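PDB 1RT8: fimbrin from Schizosaccharomyces pombe, which binds and cross-links actin filaments through two actin-binding regions built of calponin-homology domains, serving cell polarity, cytokinesis, mating and spore formation. Local coordinates for residues Trp169-Val183 / Val190-Leu203. Residues are numbered along the deposited sequence; the frame is centred on the assembly and turned at random.
Sequences WFNYHLKAANWPRTV and VSDGENYTVLLNQL
Phe170 is sandwiched: Leu199 CD2 sits over one face, 3.8 Å from the ring centroid, Val183 CG2 covers the opposite face, and Leu174 CD2 lies at the edge. Trp179 is also covered on both faces, Val198 CG2 resting on one side of the indole 3.6 Å from the centroid of the six-membered ring and Pro180 CD on the other, toward the rim, while Asn195 OD1 and Glu194 OE1 come to its edge. On His173, Leu203 CD2 and Tyr172 CD2 take opposite faces; its NE2, like Trp169 NE1, is hydrogen-bonded to Pro263 O. Val198 divides its work, CG2 for the indole and CG1, anti to the backbone N (chi1 176°), for Leu174 CD2 and, at 3.6 Å, Ala177 CB. These pairs join helix 162-176 and the turn after it to helix 194-203 within the second calponin-homology domain, the helix segments crossing at 76°.

Asn195 serves the polar end. Its OD1 accepts from Trp179 NE1 at 2.9 Å; the hydrogen bond is bent (131°), the donor lying nearly in line with the C=O. Its ND2 donates to Asp189 O and to a water that also binds Arg181 NE. Beside it, Arg181 NH1 bridges two carboxylates, Asp192 OD2 at 2.7 Å on the syn lone pair and Glu194 OE1 at 2.8 Å from above the carboxylate plane. Asp192 OD1 closes an Asx turn onto Glu194 N. The Arg181 charge probably offsets the repulsion between the two carboxylates and favours both being ionised, tying the loop after helix 162-176 to the turn before helix 194-203 and to its first residue.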
loop_
_atom_site.group_PDB
_atom_site.type_symbol
_atom_site.label_atom_id
_atom_site.label_comp_id
_atom_site.label_asym_id
_atom_site.label_seq_id
_atom_site.Cartn_x
_atom_site.Cartn_y
_atom_site.Cartn_z
ATOM N N TRP A 169 1.145 -21.501 -3.244
ATOM C CA TRP A 169 -0.167 -22.137 -3.352
ATOM C C TRP A 169 -0.270 -22.955 -4.641
ATOM O O TRP A 169 -0.560 -24.151 -4.616
ATOM C CB TRP A 169 -1.255 -21.065 -3.343
ATOM C CG TRP A 169 -2.642 -21.587 -3.555
ATOM C CD1 TRP A 169 -3.424 -22.244 -2.643
ATOM C CD2 TRP A 169 -3.429 -21.471 -4.748
ATOM N NE1 TRP A 169 -4.648 -22.535 -3.194
ATOM C CE2 TRP A 169 -4.680 -22.073 -4.484
ATOM C CE3 TRP A 169 -3.198 -20.916 -6.016
ATOM C CZ2 TRP A 169 -5.697 -22.135 -5.440
ATOM C CZ3 TRP A 169 -4.211 -20.979 -6.969
ATOM C CH2 TRP A 169 -5.446 -21.585 -6.674
ATOM N N PHE A 170 -0.042 -22.284 -5.765
ATOM C CA PHE A 170 -0.091 -22.908 -7.079
ATOM C C PHE A 170 0.751 -24.184 -7.047
ATOM O O PHE A 170 0.276 -25.259 -7.414
ATOM C CB PHE A 170 0.453 -21.910 -8.120
ATOM C CG PHE A 170 0.107 -22.242 -9.547
ATOM C CD1 PHE A 170 -0.085 -21.219 -10.473
ATOM C CD2 PHE A 170 -0.014 -23.559 -9.975
ATOM C CE1 PHE A 170 -0.393 -21.498 -11.798
ATOM C CE2 PHE A 170 -0.320 -23.851 -11.300
ATOM C CZ PHE A 170 -0.511 -22.819 -12.215
ATOM N N ASN A 171 1.993 -24.067 -6.580
ATOM C CA ASN A 171 2.886 -25.220 -6.516
ATOM C C ASN A 171 2.442 -26.296 -5.536
ATOM O O ASN A 171 2.662 -27.481 -5.770
ATOM C CB ASN A 171 4.311 -24.779 -6.191
ATOM C CG ASN A 171 4.980 -24.101 -7.361
ATOM O OD1 ASN A 171 4.971 -24.621 -8.482
ATOM N ND2 ASN A 171 5.569 -22.938 -7.116
ATOM N N TYR A 172 1.826 -25.888 -4.434
ATOM C CA TYR A 172 1.337 -26.852 -3.460
ATOM C C TYR A 172 0.413 -27.836 -4.177
ATOM O O TYR A 172 0.448 -29.037 -3.918
ATOM C CB TYR A 172 0.565 -26.139 -2.350
ATOM C CG TYR A 172 -0.267 -27.068 -1.492
ATOM C CD1 TYR A 172 0.323 -27.859 -0.502
ATOM C CD2 TYR A 172 -1.648 -27.155 -1.672
ATOM C CE1 TYR A 172 -0.449 -28.715 0.290
ATOM C CE2 TYR A 172 -2.425 -28.004 -0.891
ATOM C CZ TYR A 172 -1.824 -28.780 0.089
ATOM O OH TYR A 172 -2.606 -29.607 0.866
ATOM N N HIS A 173 -0.407 -27.321 -5.090
ATOM C CA HIS A 173 -1.334 -28.161 -5.837
ATOM C C HIS A 173 -0.669 -28.973 -6.951
ATOM O O HIS A 173 -0.960 -30.157 -7.110
ATOM C CB HIS A 173 -2.461 -27.309 -6.414
ATOM C CG HIS A 173 -3.428 -26.823 -5.384
ATOM N ND1 HIS A 173 -4.232 -27.676 -4.662
ATOM C CD2 HIS A 173 -3.692 -25.577 -4.928
ATOM C CE1 HIS A 173 -4.950 -26.976 -3.802
ATOM N NE2 HIS A 173 -4.640 -25.699 -3.943
ATOM N N LEU A 174 0.213 -28.349 -7.730
ATOM C CA LEU A 174 0.887 -29.079 -8.797
ATOM C C LEU A 174 1.640 -30.252 -8.183
ATOM O O LEU A 174 1.709 -31.335 -8.768
ATOM C CB LEU A 174 1.872 -28.179 -9.538
ATOM C CG LEU A 174 1.243 -27.036 -10.332
ATOM C CD1 LEU A 174 2.341 -26.261 -11.048
ATOM C CD2 LEU A 174 0.228 -27.592 -11.332
ATOM N N LYS A 175 2.196 -30.039 -6.994
ATOM C CA LYS A 175 2.932 -31.099 -6.329
ATOM C C LYS A 175 1.974 -32.206 -5.913
ATOM O O LYS A 175 2.303 -33.388 -6.014
ATOM C CB LYS A 175 3.673 -30.571 -5.102
ATOM C CG LYS A 175 4.491 -31.651 -4.405
ATOM C CD LYS A 175 5.209 -31.121 -3.177
ATOM C CE LYS A 175 5.967 -32.241 -2.473
ATOM N NZ LYS A 175 6.729 -31.735 -1.298
ATOM N N ALA A 176 0.787 -31.817 -5.458
ATOM C CA ALA A 176 -0.217 -32.785 -5.035
ATOM C C ALA A 176 -0.725 -33.558 -6.240
ATOM O O ALA A 176 -1.081 -34.732 -6.129
ATOM C CB ALA A 176 -1.378 -32.085 -4.352
ATOM N N ALA A 177 -0.759 -32.894 -7.390
ATOM C CA ALA A 177 -1.225 -33.526 -8.619
ATOM C C ALA A 177 -0.113 -34.367 -9.248
ATOM O O ALA A 177 -0.251 -34.860 -10.368
ATOM C CB ALA A 177 -1.700 -32.461 -9.602
ATOM N N ASN A 178 0.991 -34.524 -8.521
ATOM C CA ASN A 178 2.126 -35.299 -9.009
ATOM C C ASN A 178 2.515 -34.854 -10.419
ATOM O O ASN A 178 2.713 -35.680 -11.311
ATOM C CB ASN A 178 1.776 -36.789 -9.009
ATOM C CG ASN A 178 1.509 -37.327 -7.612
ATOM O OD1 ASN A 178 2.373 -37.267 -6.739
ATOM N ND2 ASN A 178 0.309 -37.859 -7.398
ATOM N N TRP A 179 2.619 -33.541 -10.606
ATOM C CA TRP A 179 2.980 -32.952 -11.889
ATOM C C TRP A 179 4.456 -32.527 -11.796
ATOM O O TRP A 179 4.853 -31.831 -10.867
ATOM C CB TRP A 179 2.052 -31.756 -12.150
ATOM C CG TRP A 179 2.127 -31.158 -13.524
ATOM C CD1 TRP A 179 2.505 -29.883 -13.838
ATOM C CD2 TRP A 179 1.835 -31.809 -14.773
ATOM N NE1 TRP A 179 2.471 -29.699 -15.199
ATOM C CE2 TRP A 179 2.065 -30.864 -15.798
ATOM C CE3 TRP A 179 1.407 -33.099 -15.124
ATOM C CZ2 TRP A 179 1.884 -31.167 -17.152
ATOM C CZ3 TRP A 179 1.228 -33.400 -16.480
ATOM C CH2 TRP A 179 1.468 -32.438 -17.471
ATOM N N PRO A 180 5.288 -32.955 -12.754
ATOM C CA PRO A 180 6.721 -32.632 -12.779
ATOM C C PRO A 180 7.071 -31.156 -12.976
ATOM O O PRO A 180 8.230 -30.762 -12.811
ATOM C CB PRO A 180 7.253 -33.488 -13.930
ATOM C CG PRO A 180 6.232 -34.591 -14.058
ATOM C CD PRO A 180 4.944 -33.853 -13.865
ATOM N N ARG A 181 6.089 -30.342 -13.343
ATOM C CA ARG A 181 6.355 -28.928 -13.556
ATOM C C ARG A 181 6.096 -28.085 -12.325
ATOM O O ARG A 181 5.239 -28.394 -11.505
ATOM C CB ARG A 181 5.533 -28.396 -14.730
ATOM C CG ARG A 181 5.971 -28.987 -16.047
ATOM C CD ARG A 181 5.277 -28.356 -17.215
ATOM N NE ARG A 181 5.607 -26.942 -17.372
ATOM C CZ ARG A 181 5.142 -26.190 -18.361
ATOM N NH1 ARG A 181 4.335 -26.731 -19.269
ATOM N NH2 ARG A 181 5.466 -24.906 -18.437
ATOM N N THR A 182 6.858 -27.012 -12.199
ATOM C CA THR A 182 6.701 -26.129 -11.069
ATOM C C THR A 182 6.544 -24.722 -11.626
ATOM O O THR A 182 6.934 -24.455 -12.766
ATOM C CB THR A 182 7.931 -26.236 -10.141
ATOM O OG1 THR A 182 7.521 -26.014 -8.789
ATOM C CG2 THR A 182 9.008 -25.232 -10.544
ATOM N N VAL A 183 5.949 -23.837 -10.835
ATOM C CA VAL A 183 5.725 -22.456 -11.249
ATOM C C VAL A 183 6.553 -21.477 -10.416
ATOM O O VAL A 183 6.574 -21.564 -9.192
ATOM C CB VAL A 183 4.220 -22.087 -11.124
ATOM C CG1 VAL A 183 4.037 -20.582 -11.106
ATOM C CG2 VAL A 183 3.442 -22.691 -12.286
ATOM N N VAL A 190 3.329 -20.229 -17.120
ATOM C CA VAL A 190 1.908 -20.531 -17.258
ATOM C C VAL A 190 1.421 -20.285 -18.670
ATOM O O VAL A 190 0.266 -20.566 -18.992
ATOM C CB VAL A 190 1.039 -19.684 -16.277
ATOM C CG1 VAL A 190 1.448 -19.971 -14.840
ATOM C CG2 VAL A 190 1.170 -18.195 -16.590
ATOM N N SER A 191 2.316 -19.791 -19.519
ATOM C CA SER A 191 1.960 -19.454 -20.889
ATOM C C SER A 191 1.566 -20.571 -21.855
ATOM O O SER A 191 1.025 -20.274 -22.915
ATOM C CB SER A 191 3.073 -18.606 -21.527
ATOM O OG SER A 191 4.292 -19.323 -21.640
ATOM N N ASP A 192 1.821 -21.840 -21.537
ATOM C CA ASP A 192 1.420 -22.879 -22.486
ATOM C C ASP A 192 0.129 -23.579 -22.085
ATOM O O ASP A 192 -0.312 -24.515 -22.751
ATOM C CB ASP A 192 2.535 -23.916 -22.724
ATOM C CG ASP A 192 2.879 -24.724 -21.491
ATOM O OD1 ASP A 192 2.052 -24.819 -20.553
ATOM O OD2 ASP A 192 3.995 -25.285 -21.478
ATOM N N GLY A 193 -0.469 -23.108 -20.994
ATOM C CA GLY A 193 -1.732 -23.660 -20.523
ATOM C C GLY A 193 -1.713 -24.989 -19.799
ATOM O O GLY A 193 -2.749 -25.423 -19.298
ATOM N N GLU A 194 -0.553 -25.638 -19.734
ATOM C CA GLU A 194 -0.436 -26.927 -19.065
ATOM C C GLU A 194 -0.593 -26.854 -17.557
ATOM O O GLU A 194 -1.381 -27.591 -16.970
ATOM C CB GLU A 194 0.913 -27.578 -19.380
ATOM C CG GLU A 194 0.991 -28.232 -20.743
ATOM C CD GLU A 194 2.264 -29.053 -20.918
ATOM O OE1 GLU A 194 3.069 -29.129 -19.964
ATOM O OE2 GLU A 194 2.457 -29.623 -22.011
ATOM N N ASN A 195 0.172 -25.980 -16.915
ATOM C CA ASN A 195 0.085 -25.867 -15.468
ATOM C C ASN A 195 -1.298 -25.430 -14.995
ATOM O O ASN A 195 -1.774 -25.888 -13.956
ATOM C CB ASN A 195 1.186 -24.944 -14.948
ATOM C CG ASN A 195 2.567 -25.587 -15.072
ATOM O OD1 ASN A 195 2.680 -26.806 -15.033
ATOM N ND2 ASN A 195 3.610 -24.776 -15.215
ATOM N N TYR A 196 -1.945 -24.564 -15.768
ATOM C CA TYR A 196 -3.288 -24.108 -15.428
ATOM C C TYR A 196 -4.250 -25.297 -15.498
ATOM O O TYR A 196 -5.072 -25.495 -14.598
ATOM C CB TYR A 196 -3.742 -23.022 -16.407
ATOM C CG TYR A 196 -3.225 -21.620 -16.109
ATOM C CD1 TYR A 196 -3.082 -20.688 -17.140
ATOM C CD2 TYR A 196 -2.920 -21.217 -14.809
ATOM C CE1 TYR A 196 -2.652 -19.395 -16.894
ATOM C CE2 TYR A 196 -2.484 -19.902 -14.541
ATOM C CZ TYR A 196 -2.354 -19.001 -15.595
ATOM O OH TYR A 196 -1.932 -17.706 -15.378
ATOM N N THR A 197 -4.141 -26.088 -16.565
ATOM C CA THR A 197 -4.997 -27.263 -16.744
ATOM C C THR A 197 -4.861 -28.246 -15.578
ATOM O O THR A 197 -5.855 -28.747 -15.066
ATOM C CB THR A 197 -4.665 -28.002 -18.055
ATOM O OG1 THR A 197 -4.987 -27.163 -19.169
ATOM C CG2 THR A 197 -5.461 -29.297 -18.160
ATOM N N VAL A 198 -3.630 -28.532 -15.164
ATOM C CA VAL A 198 -3.408 -29.450 -14.053
ATOM C C VAL A 198 -3.962 -28.830 -12.768
ATOM O O VAL A 198 -4.601 -29.512 -11.965
ATOM C CB VAL A 198 -1.901 -29.766 -13.884
ATOM C CG1 VAL A 198 -1.681 -30.638 -12.668
ATOM C CG2 VAL A 198 -1.381 -30.486 -15.128
ATOM N N LEU A 199 -3.728 -27.530 -12.584
ATOM C CA LEU A 199 -4.228 -26.827 -11.402
ATOM C C LEU A 199 -5.753 -26.933 -11.323
ATOM O O LEU A 199 -6.303 -27.340 -10.303
ATOM C CB LEU A 199 -3.814 -25.344 -11.436
ATOM C CG LEU A 199 -4.460 -24.436 -10.375
ATOM C CD1 LEU A 199 -4.114 -24.935 -8.978
ATOM C CD2 LEU A 199 -3.991 -22.993 -10.567
ATOM N N LEU A 200 -6.432 -26.566 -12.403
ATOM C CA LEU A 200 -7.888 -26.629 -12.432
ATOM C C LEU A 200 -8.416 -28.054 -12.208
ATOM O O LEU A 200 -9.437 -28.255 -11.547
ATOM C CB LEU A 200 -8.406 -26.083 -13.762
ATOM C CG LEU A 200 -8.155 -24.594 -14.003
ATOM C CD1 LEU A 200 -8.886 -24.155 -15.268
ATOM C CD2 LEU A 200 -8.648 -23.788 -12.809
ATOM N N ASN A 201 -7.718 -29.039 -12.762
ATOM C CA ASN A 201 -8.125 -30.430 -12.601
ATOM C C ASN A 201 -7.872 -30.888 -11.169
ATOM O O ASN A 201 -8.573 -31.749 -10.642
ATOM C CB ASN A 201 -7.357 -31.322 -13.584
ATOM C CG ASN A 201 -7.539 -32.799 -13.294
ATOM O OD1 ASN A 201 -6.697 -33.426 -12.647
ATOM N ND2 ASN A 201 -8.652 -33.359 -13.757
ATOM N N GLN A 202 -6.865 -30.301 -10.537
ATOM C CA GLN A 202 -6.532 -30.650 -9.169
ATOM C C GLN A 202 -7.545 -30.001 -8.230
ATOM O O GLN A 202 -7.971 -30.611 -7.256
ATOM C CB GLN A 202 -5.111 -30.176 -8.850
ATOM C CG GLN A 202 -4.556 -30.624 -7.508
ATOM C CD GLN A 202 -4.613 -32.130 -7.309
ATOM O OE1 GLN A 202 -4.248 -32.906 -8.196
ATOM N NE2 GLN A 202 -5.059 -32.548 -6.132
ATOM N N LEU A 203 -7.949 -28.771 -8.542
ATOM C CA LEU A 203 -8.911 -28.041 -7.716
ATOM C C LEU A 203 -10.348 -28.556 -7.803
ATOM O O LEU A 203 -11.072 -28.548 -6.808
ATOM C CB LEU A 203 -8.909 -26.553 -8.078
ATOM C CG LEU A 203 -7.685 -25.700 -7.745
ATOM C CD1 LEU A 203 -7.988 -24.267 -8.135
ATOM C CD2 LEU A 203 -7.342 -25.795 -6.255
HETATM O O HOH W 1 6.727 -24.897 -15.251
#